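Local structure of carboxypeptidase 1 (Deinococcus radiodurans str. R1, 5GIV) at residues F205-Q210 with T250-Q255; G425-A430 with Q482-G487; P124-G129 with P398-G403; Q83-Q88 with T284-G289; R106-H111 with E136-L141. The protein is an M32-family metallocarboxypeptidase that binds one zinc ion per subunit and probably releases amino acids one by one, with broad specificity, from the C-terminus of peptides. One frame throughout, in Å; residues are numbered along the deposited sequence.

Contact 1: F205-Q210 with T250-Q255; sequences FAQERQ and TRVKEQ
Phe205 and Glu254 bring the two backbones within 4.9 Å of each other, CA to CA, and there Phe205 N donates to Glu254 O at 3.1 Å, in the carbonyl plane and on a lone pair. The side chain of Glu254 then turns back over the same junction. With CG anti to its own carbonyl carbon (chi1 -69°) and the rest extended, it carries OE2 to 2.7 Å from Gln207 N, the first amide of helix 207-221, which meets the oxygen on its anti side and tilted out of the carboxylate plane. One turn on, Gln210 spends both hydrogens of its amide nitrogen: NE2 reaches Lys253 O at 3.2 Å in an almost straight bond (175°) and Phe205 O at 3.0 Å. Both acceptors lie close to the amide plane, though NE2 stands above the plane of each carbonyl. Gln210 OE1 is linked through a water to Lys253 N. Val252 CG1 fills the angle between the two glutamines, 3.7 Å from Gln210 OE1 and 3.8 Å from Gln207 CB, with Leu211 and Leu232 alongside. Were Gln210 an alanine, the carbonyls of Phe205 and Lys253 would probably lose their shared donor and Val252 a neighbour. The case illustrates how a loop carboxylate can serve the amino end of a helix, where its negative charge is likely to suit the helix dipole.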
# COMPACT_ATOMS: atom_id res chain seq x y z
N PHE A 205 11.69 16.86 20.96
CA PHE A 205 11.43 17.37 19.62
C PHE A 205 10.19 16.67 19.06
O PHE A 205 10.22 15.46 18.81
CB PHE A 205 12.64 17.14 18.72
CG PHE A 205 13.84 18.00 19.09
CD1 PHE A 205 14.47 17.85 20.32
CD2 PHE A 205 14.36 18.91 18.18
CE1 PHE A 205 15.56 18.63 20.66
CE2 PHE A 205 15.47 19.69 18.51
CZ PHE A 205 16.07 19.54 19.75
N ALA A 206 9.11 17.42 18.88
CA ALA A 206 7.84 16.82 18.47
C ALA A 206 8.00 16.06 17.15
O ALA A 206 8.58 16.56 16.18
CB ALA A 206 6.77 17.90 18.33
N GLN A 207 7.41 14.85 17.11
CA GLN A 207 7.58 13.96 15.97
C GLN A 207 7.13 14.62 14.67
O GLN A 207 7.80 14.49 13.64
CB GLN A 207 6.79 12.68 16.21
CG GLN A 207 6.42 11.94 14.93
CD GLN A 207 5.81 10.57 15.20
OE1 GLN A 207 6.34 9.78 15.99
NE2 GLN A 207 4.69 10.28 14.54
N GLU A 208 6.00 15.33 14.69
CA GLU A 208 5.47 15.91 13.46
C GLU A 208 6.41 16.97 12.88
O GLU A 208 6.60 17.05 11.66
CB GLU A 208 4.08 16.51 13.71
CG GLU A 208 3.38 16.97 12.46
CD GLU A 208 1.99 17.53 12.71
OE1 GLU A 208 1.57 17.59 13.89
OE2 GLU A 208 1.31 17.91 11.72
N ARG A 209 7.02 17.78 13.74
CA ARG A 209 7.97 18.77 13.23
C ARG A 209 9.22 18.12 12.65
O ARG A 209 9.74 18.58 11.63
CB ARG A 209 8.37 19.74 14.33
CG ARG A 209 7.34 20.80 14.59
CD ARG A 209 7.70 21.62 15.79
NE ARG A 209 6.80 22.76 15.85
CZ ARG A 209 5.68 22.79 16.57
NH1 ARG A 209 5.33 21.74 17.30
NH2 ARG A 209 4.92 23.88 16.53
N GLN A 210 9.70 17.04 13.27
CA GLN A 210 10.87 16.35 12.73
C GLN A 210 10.62 15.88 11.31
O GLN A 210 11.44 16.12 10.42
CB GLN A 210 11.26 15.18 13.63
CG GLN A 210 11.84 15.55 14.98
CD GLN A 210 12.47 14.34 15.65
OE1 GLN A 210 13.22 13.58 15.03
NE2 GLN A 210 12.18 14.15 16.93
N THR A 250 11.20 6.15 7.54
CA THR A 250 12.07 6.65 8.59
C THR A 250 11.48 6.27 9.94
O THR A 250 10.37 5.71 10.02
CB THR A 250 12.27 8.17 8.47
OG1 THR A 250 13.37 8.58 9.29
CG2 THR A 250 10.99 8.92 8.88
N ARG A 251 12.23 6.55 10.99
CA ARG A 251 11.84 6.24 12.36
C ARG A 251 12.14 7.44 13.24
O ARG A 251 13.24 8.00 13.16
CB ARG A 251 12.57 5.00 12.86
CG ARG A 251 12.62 4.84 14.34
CD ARG A 251 13.71 3.84 14.69
NE ARG A 251 15.02 4.30 14.21
CZ ARG A 251 16.03 3.48 13.91
NH1 ARG A 251 15.88 2.16 14.03
NH2 ARG A 251 17.19 3.98 13.50
N VAL A 252 11.18 7.85 14.06
CA VAL A 252 11.27 9.10 14.81
C VAL A 252 11.38 8.81 16.29
O VAL A 252 10.57 8.05 16.84
CB VAL A 252 10.06 10.01 14.53
CG1 VAL A 252 10.25 11.36 15.22
CG2 VAL A 252 9.87 10.17 13.04
N LYS A 253 12.36 9.43 16.94
CA LYS A 253 12.50 9.42 18.40
C LYS A 253 12.40 10.86 18.90
O LYS A 253 13.29 11.67 18.64
CB LYS A 253 13.81 8.78 18.83
CG LYS A 253 13.80 7.28 18.66
CD LYS A 253 14.90 6.60 19.45
CE LYS A 253 16.15 6.51 18.64
NZ LYS A 253 16.00 5.40 17.66
N GLU A 254 11.33 11.18 19.61
CA GLU A 254 11.23 12.53 20.16
C GLU A 254 12.35 12.82 21.14
O GLU A 254 12.69 13.99 21.35
CB GLU A 254 9.87 12.75 20.83
CG GLU A 254 8.72 12.78 19.84
CD GLU A 254 7.51 13.55 20.35
OE1 GLU A 254 7.42 13.79 21.58
OE2 GLU A 254 6.68 13.95 19.51
N GLN A 255 12.96 11.80 21.73
CA GLN A 255 14.05 12.02 22.67
C GLN A 255 15.40 12.26 22.00
O GLN A 255 16.37 12.52 22.70
CB GLN A 255 14.17 10.84 23.64
CG GLN A 255 14.59 9.52 23.00
CD GLN A 255 13.43 8.67 22.48
OE1 GLN A 255 12.37 9.18 22.08
NE2 GLN A 255 13.63 7.35 22.48
O HOH W 1 14.29 11.11 15.69

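Contact 2: G425-A430 with Q482-G487; sequences GNVLSA and QALTAG
Val427 and Leu428, on one side of helix 420-439, meet Leu484 in the linker that joins helix 472-480 to helix 487-501. Leu484 CD1 is the methyl that does the touching: it enters between the two helix side chains at about a right angle to each, 3.5 Å from Val427 CG1 and against Leu428 CD2. The first torsion of Leu484 (chi1 174°) sets CG opposite the backbone N and swings the isobutyl group across to the helix. Val427 CG1 also rests 3.4 Å from Thr485 O and 3.7 Å from Ala486 CA, so the same branch meets Leu484, Thr485 and Ala486 in turn. In this mostly helical M32 fold, helix 420-439 backs onto the metal site: Leu428 touches Ser297 of helix 292-306, next to the zinc ligand Glu296, and its side chain lies about 12 Å from the zinc ion, which is consistent with a place in the second layer round the metal. No direct hydrogen bond joins the two segments, but a water donates to both backbones, 2.6 Å from Thr485 O and 3.0 Å from Val427 O. Beyond Val427, the helices 169-193 and 487-501 close over the contact through Leu179 and Tyr489. The linker keeps its shape by two further means: Gln431 bonds with Ala483 O and Thr485 N, and Thr485 OG1 caps the coming helix by accepting from Gly487 N at 3.0 Å.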
# COMPACT_ATOMS: atom_id res chain seq x y z
N GLY A 425 30.22 1.12 0.56
CA GLY A 425 29.49 2.36 0.35
C GLY A 425 30.13 3.54 1.06
O GLY A 425 30.19 4.64 0.52
N ASN A 426 30.62 3.32 2.28
CA ASN A 426 31.29 4.39 3.00
C ASN A 426 32.50 4.88 2.21
O ASN A 426 32.73 6.09 2.08
CB ASN A 426 31.72 3.91 4.39
CG ASN A 426 30.60 3.93 5.39
OD1 ASN A 426 29.66 4.73 5.29
ND2 ASN A 426 30.70 3.07 6.40
N VAL A 427 33.31 3.95 1.70
CA VAL A 427 34.50 4.33 0.94
C VAL A 427 34.10 5.11 -0.30
O VAL A 427 34.57 6.23 -0.54
CB VAL A 427 35.32 3.07 0.58
CG1 VAL A 427 36.50 3.44 -0.29
CG2 VAL A 427 35.77 2.35 1.84
N LEU A 428 33.18 4.55 -1.09
CA LEU A 428 32.82 5.16 -2.37
C LEU A 428 32.13 6.50 -2.20
O LEU A 428 32.21 7.35 -3.10
CB LEU A 428 31.94 4.20 -3.17
CG LEU A 428 32.64 2.99 -3.78
CD1 LEU A 428 31.65 2.12 -4.53
CD2 LEU A 428 33.76 3.45 -4.72
N SER A 429 31.48 6.74 -1.06
CA SER A 429 30.77 8.01 -0.87
C SER A 429 31.72 9.19 -1.01
O SER A 429 31.40 10.17 -1.70
CB SER A 429 30.08 8.03 0.50
OG SER A 429 31.00 8.06 1.57
N ALA A 430 32.89 9.13 -0.36
CA ALA A 430 33.86 10.22 -0.46
C ALA A 430 34.53 10.25 -1.84
O ALA A 430 34.88 11.34 -2.32
CB ALA A 430 34.92 10.09 0.63
N GLN A 482 39.40 6.60 -11.37
CA GLN A 482 40.21 5.54 -10.78
C GLN A 482 39.30 4.48 -10.18
O GLN A 482 38.10 4.69 -9.99
CB GLN A 482 41.15 6.09 -9.71
CG GLN A 482 40.44 6.93 -8.67
CD GLN A 482 41.40 7.52 -7.65
OE1 GLN A 482 42.44 6.95 -7.36
NE2 GLN A 482 41.03 8.67 -7.10
N ALA A 483 39.88 3.32 -9.89
CA ALA A 483 39.16 2.23 -9.26
C ALA A 483 38.91 2.55 -7.78
O ALA A 483 39.39 3.55 -7.24
CB ALA A 483 39.94 0.92 -9.41
N LEU A 484 38.18 1.66 -7.12
CA LEU A 484 37.88 1.83 -5.71
C LEU A 484 39.15 2.08 -4.91
O LEU A 484 40.12 1.33 -5.02
CB LEU A 484 37.14 0.60 -5.18
CG LEU A 484 36.85 0.47 -3.69
CD1 LEU A 484 35.98 1.62 -3.23
CD2 LEU A 484 36.14 -0.85 -3.41
N THR A 485 39.16 3.16 -4.13
CA THR A 485 40.28 3.46 -3.26
C THR A 485 39.78 4.14 -1.99
O THR A 485 38.91 5.00 -2.04
CB THR A 485 41.33 4.35 -3.95
OG1 THR A 485 42.25 4.86 -2.98
CG2 THR A 485 40.66 5.51 -4.67
N ALA A 486 40.37 3.76 -0.86
CA ALA A 486 40.05 4.38 0.42
C ALA A 486 40.70 5.74 0.60
O ALA A 486 40.45 6.40 1.61
CB ALA A 486 40.49 3.47 1.57
N GLY A 487 41.51 6.18 -0.36
CA GLY A 487 42.23 7.41 -0.23
C GLY A 487 41.32 8.58 0.09
O GLY A 487 41.43 9.21 1.14
O HOH W 2 37.48 6.89 -0.98

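Contact 3: P124-G129 with P398-G403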
# COMPACT_ATOMS: atom_id res chain seq x y z
N PRO A 124 14.39 -10.39 21.46
CA PRO A 124 13.98 -9.76 22.71
C PRO A 124 14.04 -10.69 23.91
O PRO A 124 14.20 -10.22 25.04
CB PRO A 124 12.54 -9.29 22.42
CG PRO A 124 12.11 -10.07 21.22
CD PRO A 124 13.35 -10.30 20.42
N ALA A 125 13.96 -12.00 23.70
CA ALA A 125 14.01 -12.98 24.77
C ALA A 125 15.43 -13.46 25.07
O ALA A 125 15.61 -14.33 25.93
CB ALA A 125 13.12 -14.17 24.43
N ASN A 126 16.43 -12.93 24.39
CA ASN A 126 17.81 -13.37 24.61
C ASN A 126 17.93 -14.89 24.52
O ASN A 126 18.57 -15.56 25.34
CB ASN A 126 18.33 -12.85 25.95
CG ASN A 126 19.81 -13.08 26.12
OD1 ASN A 126 20.58 -12.93 25.17
ND2 ASN A 126 20.23 -13.43 27.34
N ASP A 127 17.31 -15.44 23.49
CA ASP A 127 17.24 -16.88 23.28
C ASP A 127 18.06 -17.24 22.05
O ASP A 127 17.53 -17.56 20.98
CB ASP A 127 15.77 -17.33 23.16
CG ASP A 127 15.60 -18.84 23.23
OD1 ASP A 127 16.60 -19.56 23.47
OD2 ASP A 127 14.46 -19.31 23.08
N PHE A 128 19.38 -17.12 22.18
CA PHE A 128 20.25 -17.50 21.08
C PHE A 128 20.26 -19.00 20.87
O PHE A 128 20.36 -19.48 19.74
CB PHE A 128 21.68 -16.99 21.29
CG PHE A 128 22.62 -17.39 20.19
CD1 PHE A 128 22.64 -16.70 18.99
CD2 PHE A 128 23.48 -18.47 20.34
CE1 PHE A 128 23.49 -17.06 17.96
CE2 PHE A 128 24.34 -18.85 19.31
CZ PHE A 128 24.34 -18.14 18.12
N GLY A 129 20.17 -19.77 21.96
CA GLY A 129 20.13 -21.22 21.83
C GLY A 129 19.01 -21.70 20.94
O GLY A 129 19.15 -22.72 20.25
N PRO A 398 25.66 -6.79 27.08
CA PRO A 398 25.37 -7.54 28.31
C PRO A 398 24.77 -8.91 28.05
O PRO A 398 24.77 -9.75 28.95
CB PRO A 398 24.38 -6.63 29.05
CG PRO A 398 23.76 -5.80 27.98
CD PRO A 398 24.82 -5.59 26.94
N SER A 399 24.24 -9.15 26.86
CA SER A 399 23.64 -10.42 26.51
C SER A 399 23.77 -10.61 25.00
O SER A 399 24.52 -9.88 24.34
CB SER A 399 22.18 -10.47 26.99
OG SER A 399 21.40 -9.49 26.33
N ASP A 400 23.04 -11.58 24.46
CA ASP A 400 23.04 -11.81 23.02
C ASP A 400 22.05 -10.93 22.28
O ASP A 400 22.11 -10.87 21.05
CB ASP A 400 22.74 -13.28 22.72
CG ASP A 400 23.76 -14.21 23.32
OD1 ASP A 400 24.96 -13.88 23.31
OD2 ASP A 400 23.38 -15.29 23.82
N VAL A 401 21.14 -10.25 22.99
CA VAL A 401 20.15 -9.40 22.32
C VAL A 401 20.84 -8.45 21.35
O VAL A 401 20.50 -8.38 20.17
CB VAL A 401 19.32 -8.63 23.35
CG1 VAL A 401 18.42 -7.62 22.65
CG2 VAL A 401 18.48 -9.59 24.21
N ASP A 402 21.81 -7.70 21.86
CA ASP A 402 22.61 -6.78 21.06
C ASP A 402 23.97 -7.38 20.70
O ASP A 402 24.85 -6.65 20.23
CB ASP A 402 22.77 -5.46 21.79
CG ASP A 402 21.44 -4.71 21.95
OD1 ASP A 402 20.53 -4.94 21.13
OD2 ASP A 402 21.31 -3.91 22.89
N GLY A 403 24.15 -8.68 20.95
CA GLY A 403 25.26 -9.44 20.42
C GLY A 403 24.91 -10.08 19.09
O GLY A 403 24.47 -9.39 18.17
O HOH W 3 21.07 -16.24 24.30
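Asn126 and Asp400 make the central bond of this surface contact: Asp400 N donates to Asn126 OD1 at 2.9 Å, bent to 141° at the hydrogen and tilted from the plane of the side-chain carbonyl. Asn126 is the C-prime residue of the Schellman motif that ends helix 102-122, the place marked by its positive phi (52°). With CG trans to the backbone N (chi1 -171°), its amide reaches over the 398-403 loop. Ser399 CB lies over one face of the amide, 3.6 Å from Asn126 ND2, while Val401 CG2 packs on the stem, 3.7 Å from Asn126 CB. Here a helix terminus and a remote loop, far apart in sequence, are joined chiefly through the Asn126 side chain, whose carbonyl oxygen accepts the bond while its CB does the packing. The carboxylate of Asp400 turns to Phe128, its OD2 3.5 Å from Phe128 CB, and its second oxygen has a weak bond to His386. In the next shell, Phe128 leads its ring away to Leu381, Leu405 and Tyr411, and Arg123, whose carbonyl takes part in the motif, holds the loop from its far end through Asp402 and Val401 O. Asp127, the N-cap of helix 128-147, accepts from Arg130 N and so shapes the start of that helix. Into the corner between the segments fits a water, 2.8 Å from Asn126 O, 2.9 Å from Phe128 N and 2.5 Å from Asp400 OD2.

Contact 4: Q83-Q88 with T284-G289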
# COMPACT_ATOMS: atom_id res chain seq x y z
N GLN A 83 21.51 -1.58 -26.15
CA GLN A 83 20.64 -2.74 -26.33
C GLN A 83 21.43 -4.02 -26.14
O GLN A 83 20.95 -4.97 -25.50
CB GLN A 83 20.00 -2.71 -27.72
CG GLN A 83 19.01 -1.57 -27.94
CD GLN A 83 18.61 -1.43 -29.40
OE1 GLN A 83 19.41 -1.72 -30.30
NE2 GLN A 83 17.39 -0.98 -29.64
N ALA A 84 22.66 -4.07 -26.66
CA ALA A 84 23.50 -5.24 -26.45
C ALA A 84 23.78 -5.45 -24.96
O ALA A 84 23.81 -6.59 -24.48
CB ALA A 84 24.81 -5.09 -27.23
N ARG A 85 24.04 -4.36 -24.23
CA ARG A 85 24.28 -4.46 -22.79
C ARG A 85 23.02 -4.92 -22.05
O ARG A 85 23.12 -5.73 -21.12
CB ARG A 85 24.78 -3.12 -22.26
CG ARG A 85 24.98 -3.06 -20.75
CD ARG A 85 26.01 -4.04 -20.21
NE ARG A 85 26.16 -3.84 -18.78
CZ ARG A 85 26.76 -4.68 -17.94
NH1 ARG A 85 27.30 -5.80 -18.38
NH2 ARG A 85 26.82 -4.39 -16.64
N MET A 86 21.84 -4.44 -22.45
CA MET A 86 20.60 -4.94 -21.86
C MET A 86 20.50 -6.45 -22.03
O MET A 86 20.16 -7.18 -21.09
CB MET A 86 19.38 -4.28 -22.49
CG MET A 86 19.15 -2.84 -22.10
SD MET A 86 17.65 -2.18 -22.86
CE MET A 86 16.47 -3.34 -22.21
N VAL A 87 20.80 -6.93 -23.24
CA VAL A 87 20.74 -8.37 -23.50
C VAL A 87 21.78 -9.10 -22.67
O VAL A 87 21.50 -10.15 -22.09
CB VAL A 87 20.93 -8.62 -25.01
CG1 VAL A 87 21.10 -10.11 -25.28
CG2 VAL A 87 19.74 -8.08 -25.78
N GLN A 88 22.99 -8.54 -22.58
CA GLN A 88 24.02 -9.18 -21.77
C GLN A 88 23.58 -9.27 -20.32
O GLN A 88 23.72 -10.31 -19.67
CB GLN A 88 25.34 -8.42 -21.91
CG GLN A 88 26.48 -9.04 -21.14
CD GLN A 88 27.74 -8.20 -21.17
OE1 GLN A 88 27.73 -7.01 -20.88
NE2 GLN A 88 28.85 -8.83 -21.57
N THR A 284 13.50 -2.14 -17.85
CA THR A 284 14.45 -3.03 -18.51
C THR A 284 15.45 -3.57 -17.50
O THR A 284 15.50 -3.10 -16.35
CB THR A 284 15.18 -2.30 -19.64
OG1 THR A 284 16.28 -1.55 -19.09
CG2 THR A 284 14.23 -1.35 -20.36
N PRO A 285 16.25 -4.57 -17.87
CA PRO A 285 17.26 -5.09 -16.93
C PRO A 285 18.29 -4.05 -16.49
O PRO A 285 19.04 -4.31 -15.55
CB PRO A 285 17.92 -6.22 -17.73
CG PRO A 285 16.91 -6.62 -18.74
CD PRO A 285 16.19 -5.35 -19.11
N LEU A 286 18.37 -2.90 -17.15
CA LEU A 286 19.32 -1.88 -16.72
C LEU A 286 18.70 -0.88 -15.75
O LEU A 286 19.43 -0.02 -15.23
CB LEU A 286 19.89 -1.14 -17.95
CG LEU A 286 20.60 -1.95 -19.06
CD1 LEU A 286 21.28 -1.05 -20.10
CD2 LEU A 286 21.60 -2.95 -18.50
N GLY A 287 17.40 -0.96 -15.48
CA GLY A 287 16.72 0.07 -14.72
C GLY A 287 16.75 -0.05 -13.20
O GLY A 287 15.69 -0.17 -12.56
N GLY A 288 17.94 0.03 -12.61
CA GLY A 288 18.09 -0.04 -11.17
C GLY A 288 19.55 0.19 -10.82
O GLY A 288 20.41 0.30 -11.70
N GLY A 289 19.80 0.27 -9.51
CA GLY A 289 21.16 0.44 -9.03
C GLY A 289 22.05 -0.73 -9.39
O GLY A 289 21.60 -1.86 -9.56
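Arg85 meets Leu286 through its aliphatic stem, CG to Leu286 CD2 at 4.1 Å, while its flat guanidinium group is engaged at the edge: NH1 donates to Gln88 OE1 at 2.8 Å, nearly in the guanidinium plane but from above the plane of the glutamine carbonyl. NH2 bonds to Arg468 O, and NE makes a weak bond to Arg469 O, so the group is steadied from a loop beyond the contact. The proline ring of Pro285 sets its CG 4.0 Å from Met86 O. Met86 itself takes the largest share of the burial. Its CG lies 3.4 Å from Leu286 CD1, and the chain, extended to the sulfur, bends at the last torsion (chi3 58°) to lay CE over Thr284 and Pro285. The modelled spacing of CE and Thr284 is too short to be trusted in detail. Trp17 of helix 8-36 backs both Met86 and Pro285. The loop holds its own shape: Gly287 N bonds to Thr284 O at 3.0 Å, and Leu286 N bonds to Thr284 OG1 at 3.2 Å, while that hydroxyl is also bonded to Phe281 O. The principle is that of an internally hydrogen-bonded turn packed on a helix, here a type I beta turn with an ST turn folded into it, between the helices 257-275 and 292-306.

Contact 5: R106-H111 with E136-L141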
# COMPACT_ATOMS: atom_id res chain seq x y z
N ARG A 106 12.74 -22.48 -3.24
CA ARG A 106 11.61 -22.52 -2.32
C ARG A 106 12.03 -23.01 -0.94
O ARG A 106 11.58 -22.46 0.08
CB ARG A 106 10.50 -23.41 -2.89
CG ARG A 106 9.72 -22.75 -4.03
CD ARG A 106 8.53 -23.61 -4.45
NE ARG A 106 8.97 -24.88 -5.02
CZ ARG A 106 9.20 -25.08 -6.31
NH1 ARG A 106 9.00 -24.09 -7.18
NH2 ARG A 106 9.61 -26.27 -6.73
N GLU A 107 12.88 -24.03 -0.87
CA GLU A 107 13.31 -24.53 0.43
C GLU A 107 14.05 -23.45 1.21
O GLU A 107 13.76 -23.21 2.39
CB GLU A 107 14.18 -25.78 0.25
CG GLU A 107 14.61 -26.41 1.58
CD GLU A 107 15.75 -27.40 1.44
OE1 GLU A 107 16.35 -27.49 0.34
OE2 GLU A 107 16.05 -28.10 2.44
N PHE A 108 15.02 -22.80 0.57
CA PHE A 108 15.77 -21.73 1.22
C PHE A 108 14.84 -20.59 1.63
O PHE A 108 14.93 -20.07 2.75
CB PHE A 108 16.87 -21.23 0.28
CG PHE A 108 18.06 -20.63 0.99
CD1 PHE A 108 17.99 -20.26 2.32
CD2 PHE A 108 19.26 -20.46 0.32
CE1 PHE A 108 19.09 -19.72 2.96
CE2 PHE A 108 20.36 -19.91 0.96
CZ PHE A 108 20.27 -19.55 2.28
N SER A 109 13.94 -20.18 0.73
CA SER A 109 13.01 -19.11 1.03
C SER A 109 12.09 -19.47 2.20
O SER A 109 11.84 -18.63 3.07
CB SER A 109 12.18 -18.78 -0.22
OG SER A 109 11.04 -18.02 0.13
N GLY A 110 11.60 -20.71 2.24
CA GLY A 110 10.74 -21.11 3.34
C GLY A 110 11.49 -21.19 4.66
O GLY A 110 10.95 -20.83 5.71
N HIS A 111 12.74 -21.65 4.62
CA HIS A 111 13.51 -21.76 5.85
C HIS A 111 13.81 -20.39 6.44
O HIS A 111 13.58 -20.16 7.63
CB HIS A 111 14.81 -22.52 5.60
CG HIS A 111 15.78 -22.44 6.74
ND1 HIS A 111 15.66 -23.20 7.88
CD2 HIS A 111 16.88 -21.67 6.91
CE1 HIS A 111 16.65 -22.91 8.71
NE2 HIS A 111 17.40 -21.98 8.15
N GLU A 136 22.34 -23.09 11.76
CA GLU A 136 23.06 -24.23 11.22
C GLU A 136 22.48 -24.65 9.87
O GLU A 136 23.23 -24.91 8.92
CB GLU A 136 23.04 -25.37 12.23
CG GLU A 136 24.10 -25.17 13.31
CD GLU A 136 23.99 -26.16 14.46
OE1 GLU A 136 22.96 -26.87 14.56
OE2 GLU A 136 24.97 -26.22 15.25
N LYS A 137 21.15 -24.73 9.77
CA LYS A 137 20.54 -25.04 8.49
C LYS A 137 20.81 -23.93 7.48
O LYS A 137 21.03 -24.20 6.29
CB LYS A 137 19.04 -25.27 8.65
CG LYS A 137 18.38 -25.82 7.39
CD LYS A 137 16.90 -26.15 7.58
CE LYS A 137 16.32 -26.77 6.31
NZ LYS A 137 14.90 -27.19 6.46
N THR A 138 20.77 -22.67 7.93
CA THR A 138 21.07 -21.56 7.02
C THR A 138 22.50 -21.64 6.52
O THR A 138 22.75 -21.41 5.33
CB THR A 138 20.81 -20.22 7.70
OG1 THR A 138 19.41 -20.04 7.91
CG2 THR A 138 21.31 -19.08 6.82
N LEU A 139 23.45 -21.98 7.39
CA LEU A 139 24.84 -22.09 6.94
C LEU A 139 25.00 -23.20 5.91
O LEU A 139 25.69 -23.02 4.90
CB LEU A 139 25.77 -22.34 8.12
CG LEU A 139 27.22 -22.52 7.68
CD1 LEU A 139 27.75 -21.25 7.04
CD2 LEU A 139 28.10 -22.92 8.86
N ASP A 140 24.35 -24.35 6.13
CA ASP A 140 24.43 -25.45 5.19
C ASP A 140 23.80 -25.07 3.85
O ASP A 140 24.38 -25.31 2.79
CB ASP A 140 23.76 -26.69 5.79
CG ASP A 140 23.58 -27.82 4.78
OD1 ASP A 140 24.59 -28.44 4.37
OD2 ASP A 140 22.41 -28.09 4.41
N LEU A 141 22.62 -24.45 3.89
CA LEU A 141 21.99 -23.99 2.66
C LEU A 141 22.80 -22.88 1.97
O LEU A 141 22.81 -22.79 0.74
CB LEU A 141 20.57 -23.50 2.94
CG LEU A 141 19.58 -24.55 3.42
CD1 LEU A 141 18.25 -23.91 3.83
CD2 LEU A 141 19.36 -25.62 2.34
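His111 and Lys137 both have a first torsion near 180° (chi1 168° for His111), which sends the imidazole and the extended lysine chain past each other in opposite directions between two helices. These belong to an antiparallel helical hairpin, helix 102-122 followed by helix 128-147, with the short axes here 10.8 Å apart and 153° between their directions. The lysine's methylenes cover one face of the imidazole, a CH-pi contact in which Lys137 CG sits 3.9 Å from the ring centroid, displaced toward the rim. At the ring's edge, near its plane, His111 NE2 and Thr138 OG1 are hydrogen-bonded at 2.8 Å. Both atoms also bond with Tyr134 O, one turn earlier, which binds the polar edge of the ring into the backbone of the second helix. A phenylalanine in place of His111 would probably leave Thr138 OG1 without its partner across the hairpin, and the new ring would be held by packing alone. Further along, Leu141 reaches between Phe108 and His111, its CD1 4.0 Å from His111 CD2. On the exposed rim Glu107 OE2 and Lys137 NZ stand 4.3 Å apart, opposite charges that may attract weakly, though beyond a salt bridge. In this hairpin a polar bond is combined with aromatic faces, the second being that of Phe108, where Leu141 CB lies 3.9 Å from the ring centroid, almost on its normal.

The five contacts run from core to surface. Contact 2 is buried and lies close behind the metal site, with aliphatic methyls and one bridging water; contacts 1, 4 and 5 are partly buried, and contact 3 is a surface contact built on a single direct hydrogen bond to a side-chain amide, and a water. Contacts 3 and 5 share helix 128-147, one at its start and one along its length. Contact 5 alone pairs helix with helix; the others set a helix or a helix end against a loop. Contact 1 depends on hydrogen bonds, contact 4 on apolar packing. Contacts 3 and 4 lie on opposite sides of the chain's centre, about 43 Å apart between centres.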